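Local coordinates for uncharacterized aldehyde dehydrogenase AldY (Bacillus subtilis, PDB 4DNG), which probably oxidises aldehydes to carboxylates with NAD(+) as the electron acceptor and may contribute to protecting cells against stress from ethanol and related compounds, at residues E336-I341 with N361-Y366. Residues are numbered along the deposited sequence; the frame is centred on the assembly and turned at random.
Sequences EKALEI and NVLTPY
Ala338 and Leu363 form the tight half of this contact, a worked example of how a helix can rest on a strand through very few side chains. The methyl CB of Ala338 faces the strand and meets CD2 of Leu363 at 3.8 Å, two methyl groups end to end with both residues buried. Because Ala338 carries nothing beyond CB, the leucine supplies the reach: its CG lies between the backbone N and the carbonyl carbon (chi1 68°), and of its two branches CD2 is the one sent to the helix. Even so, the backbones stay well apart, with the CA atoms of Ala338 and Leu363 8.9 Å from each other. Helix 332-347 packs here against strand 362-369 of the mixed sheet in what, by its place in the aldehyde dehydrogenase fold, is the catalytic domain; the strand runs parallel to strand 386-392 and antiparallel to strands 351-354 and 358-359, and the backbone of Tyr366 is hydrogen-bonded to that of Ala387. Leu363 also touches Leu329, Ile335 and Pro385, all apolar. The other half is looser. Leu339, which is partly exposed, brings CD2 to 4.0 Å from OH of Tyr366, the far end of the phenol, while the tyrosine side chain also touches Ile342, about one turn further along the helix. Elsewhere on the helix, farther from the strand, Glu336, Lys337 and Glu340 are exposed to solvent.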
loop_
_atom_site.group_PDB
_atom_site.type_symbol
_atom_site.label_atom_id
_atom_site.label_comp_id
_atom_site.label_asym_id
_atom_site.label_seq_id
_atom_site.Cartn_x
_atom_site.Cartn_y
_atom_site.Cartn_z
ATOM N N GLU A 336 -4.695 3.077 35.563
ATOM C CA GLU A 336 -5.725 2.074 35.874
ATOM C C GLU A 336 -5.548 0.857 34.955
ATOM O O GLU A 336 -5.640 -0.288 35.400
ATOM C CB GLU A 336 -7.152 2.653 35.753
ATOM C CG GLU A 336 -7.386 4.014 36.410
ATOM C CD GLU A 336 -7.830 3.959 37.866
ATOM O OE1 GLU A 336 -7.902 2.854 38.456
ATOM O OE2 GLU A 336 -8.117 5.041 38.430
ATOM N N LYS A 337 -5.262 1.123 33.681
ATOM C CA LYS A 337 -5.019 0.077 32.694
ATOM C C LYS A 337 -3.799 -0.755 33.031
ATOM O O LYS A 337 -3.804 -1.969 32.856
ATOM C CB LYS A 337 -4.873 0.673 31.291
ATOM C CG LYS A 337 -6.193 0.911 30.589
ATOM C CD LYS A 337 -5.997 1.070 29.094
ATOM C CE LYS A 337 -7.334 1.168 28.380
ATOM N NZ LYS A 337 -7.195 0.775 26.949
ATOM N N ALA A 338 -2.757 -0.101 33.521
ATOM C CA ALA A 338 -1.533 -0.789 33.895
ATOM C C ALA A 338 -1.776 -1.662 35.117
ATOM O O ALA A 338 -1.463 -2.851 35.117
ATOM C CB ALA A 338 -0.438 0.219 34.186
ATOM N N LEU A 339 -2.343 -1.055 36.154
ATOM C CA LEU A 339 -2.603 -1.739 37.394
ATOM C C LEU A 339 -3.529 -2.939 37.231
ATOM O O LEU A 339 -3.272 -3.986 37.815
ATOM C CB LEU A 339 -3.163 -0.771 38.418
ATOM C CG LEU A 339 -2.127 0.179 39.021
ATOM C CD1 LEU A 339 -2.822 1.168 39.949
ATOM C CD2 LEU A 339 -1.016 -0.567 39.754
ATOM N N GLU A 340 -4.584 -2.798 36.429
ATOM C CA GLU A 340 -5.510 -3.913 36.204
ATOM C C GLU A 340 -4.789 -5.085 35.517
ATOM O O GLU A 340 -5.059 -6.245 35.829
ATOM C CB GLU A 340 -6.768 -3.468 35.433
ATOM C CG GLU A 340 -6.900 -4.021 34.015
ATOM C CD GLU A 340 -7.998 -3.358 33.196
ATOM O OE1 GLU A 340 -8.898 -2.714 33.781
ATOM O OE2 GLU A 340 -7.958 -3.487 31.952
ATOM N N ILE A 341 -3.871 -4.767 34.603
ATOM C CA ILE A 341 -3.011 -5.763 33.949
ATOM C C ILE A 341 -2.103 -6.465 34.962
ATOM O O ILE A 341 -1.849 -7.666 34.871
ATOM C CB ILE A 341 -2.162 -5.110 32.825
ATOM C CG1 ILE A 341 -3.030 -4.757 31.609
ATOM C CG2 ILE A 341 -1.000 -5.995 32.396
ATOM C CD1 ILE A 341 -4.048 -5.811 31.199
ATOM N N ASN A 361 0.916 10.065 40.057
ATOM C CA ASN A 361 0.634 9.512 38.738
ATOM C C ASN A 361 1.846 8.785 38.111
ATOM O O ASN A 361 1.843 8.427 36.916
ATOM C CB ASN A 361 0.023 10.580 37.819
ATOM C CG ASN A 361 -1.125 11.335 38.485
ATOM O OD1 ASN A 361 -0.982 12.503 38.875
ATOM N ND2 ASN A 361 -2.268 10.663 38.630
ATOM N N VAL A 362 2.867 8.560 38.941
ATOM C CA VAL A 362 4.038 7.772 38.567
ATOM C C VAL A 362 3.816 6.332 39.005
ATOM O O VAL A 362 3.466 6.074 40.156
ATOM C CB VAL A 362 5.321 8.279 39.284
ATOM C CG1 VAL A 362 6.495 7.366 38.982
ATOM C CG2 VAL A 362 5.662 9.722 38.898
ATOM N N LEU A 363 4.010 5.378 38.111
ATOM C CA LEU A 363 4.242 4.037 38.622
ATOM C C LEU A 363 5.675 3.546 38.406
ATOM O O LEU A 363 6.269 3.722 37.337
ATOM C CB LEU A 363 3.143 3.027 38.256
ATOM C CG LEU A 363 2.823 2.494 36.875
ATOM C CD1 LEU A 363 3.628 1.240 36.588
ATOM C CD2 LEU A 363 1.340 2.170 36.853
ATOM N N THR A 364 6.222 2.988 39.486
ATOM C CA THR A 364 7.601 2.558 39.567
ATOM C C THR A 364 7.656 1.201 38.925
ATOM O O THR A 364 6.655 0.484 38.949
ATOM C CB THR A 364 8.043 2.414 41.022
ATOM O OG1 THR A 364 7.122 1.549 41.687
ATOM C CG2 THR A 364 8.072 3.787 41.726
ATOM N N PRO A 365 8.825 0.844 38.359
ATOM C CA PRO A 365 8.947 -0.345 37.517
ATOM C C PRO A 365 8.420 -1.628 38.181
ATOM O O PRO A 365 8.603 -1.817 39.393
ATOM C CB PRO A 365 10.460 -0.457 37.269
ATOM C CG PRO A 365 11.008 0.900 37.528
ATOM C CD PRO A 365 10.113 1.544 38.539
ATOM N N TYR A 366 7.759 -2.474 37.386
ATOM C CA TYR A 366 7.413 -3.842 37.791
ATOM C C TYR A 366 8.125 -4.823 36.879
ATOM O O TYR A 366 8.143 -4.642 35.660
ATOM C CB TYR A 366 5.907 -4.110 37.690
ATOM C CG TYR A 366 5.030 -3.370 38.684
ATOM C CD1 TYR A 366 4.833 -1.982 38.589
ATOM C CD2 TYR A 366 4.355 -4.064 39.694
ATOM C CE1 TYR A 366 4.013 -1.308 39.487
ATOM C CE2 TYR A 366 3.535 -3.403 40.595
ATOM C CZ TYR A 366 3.363 -2.027 40.488
ATOM O OH TYR A 366 2.553 -1.374 41.391
#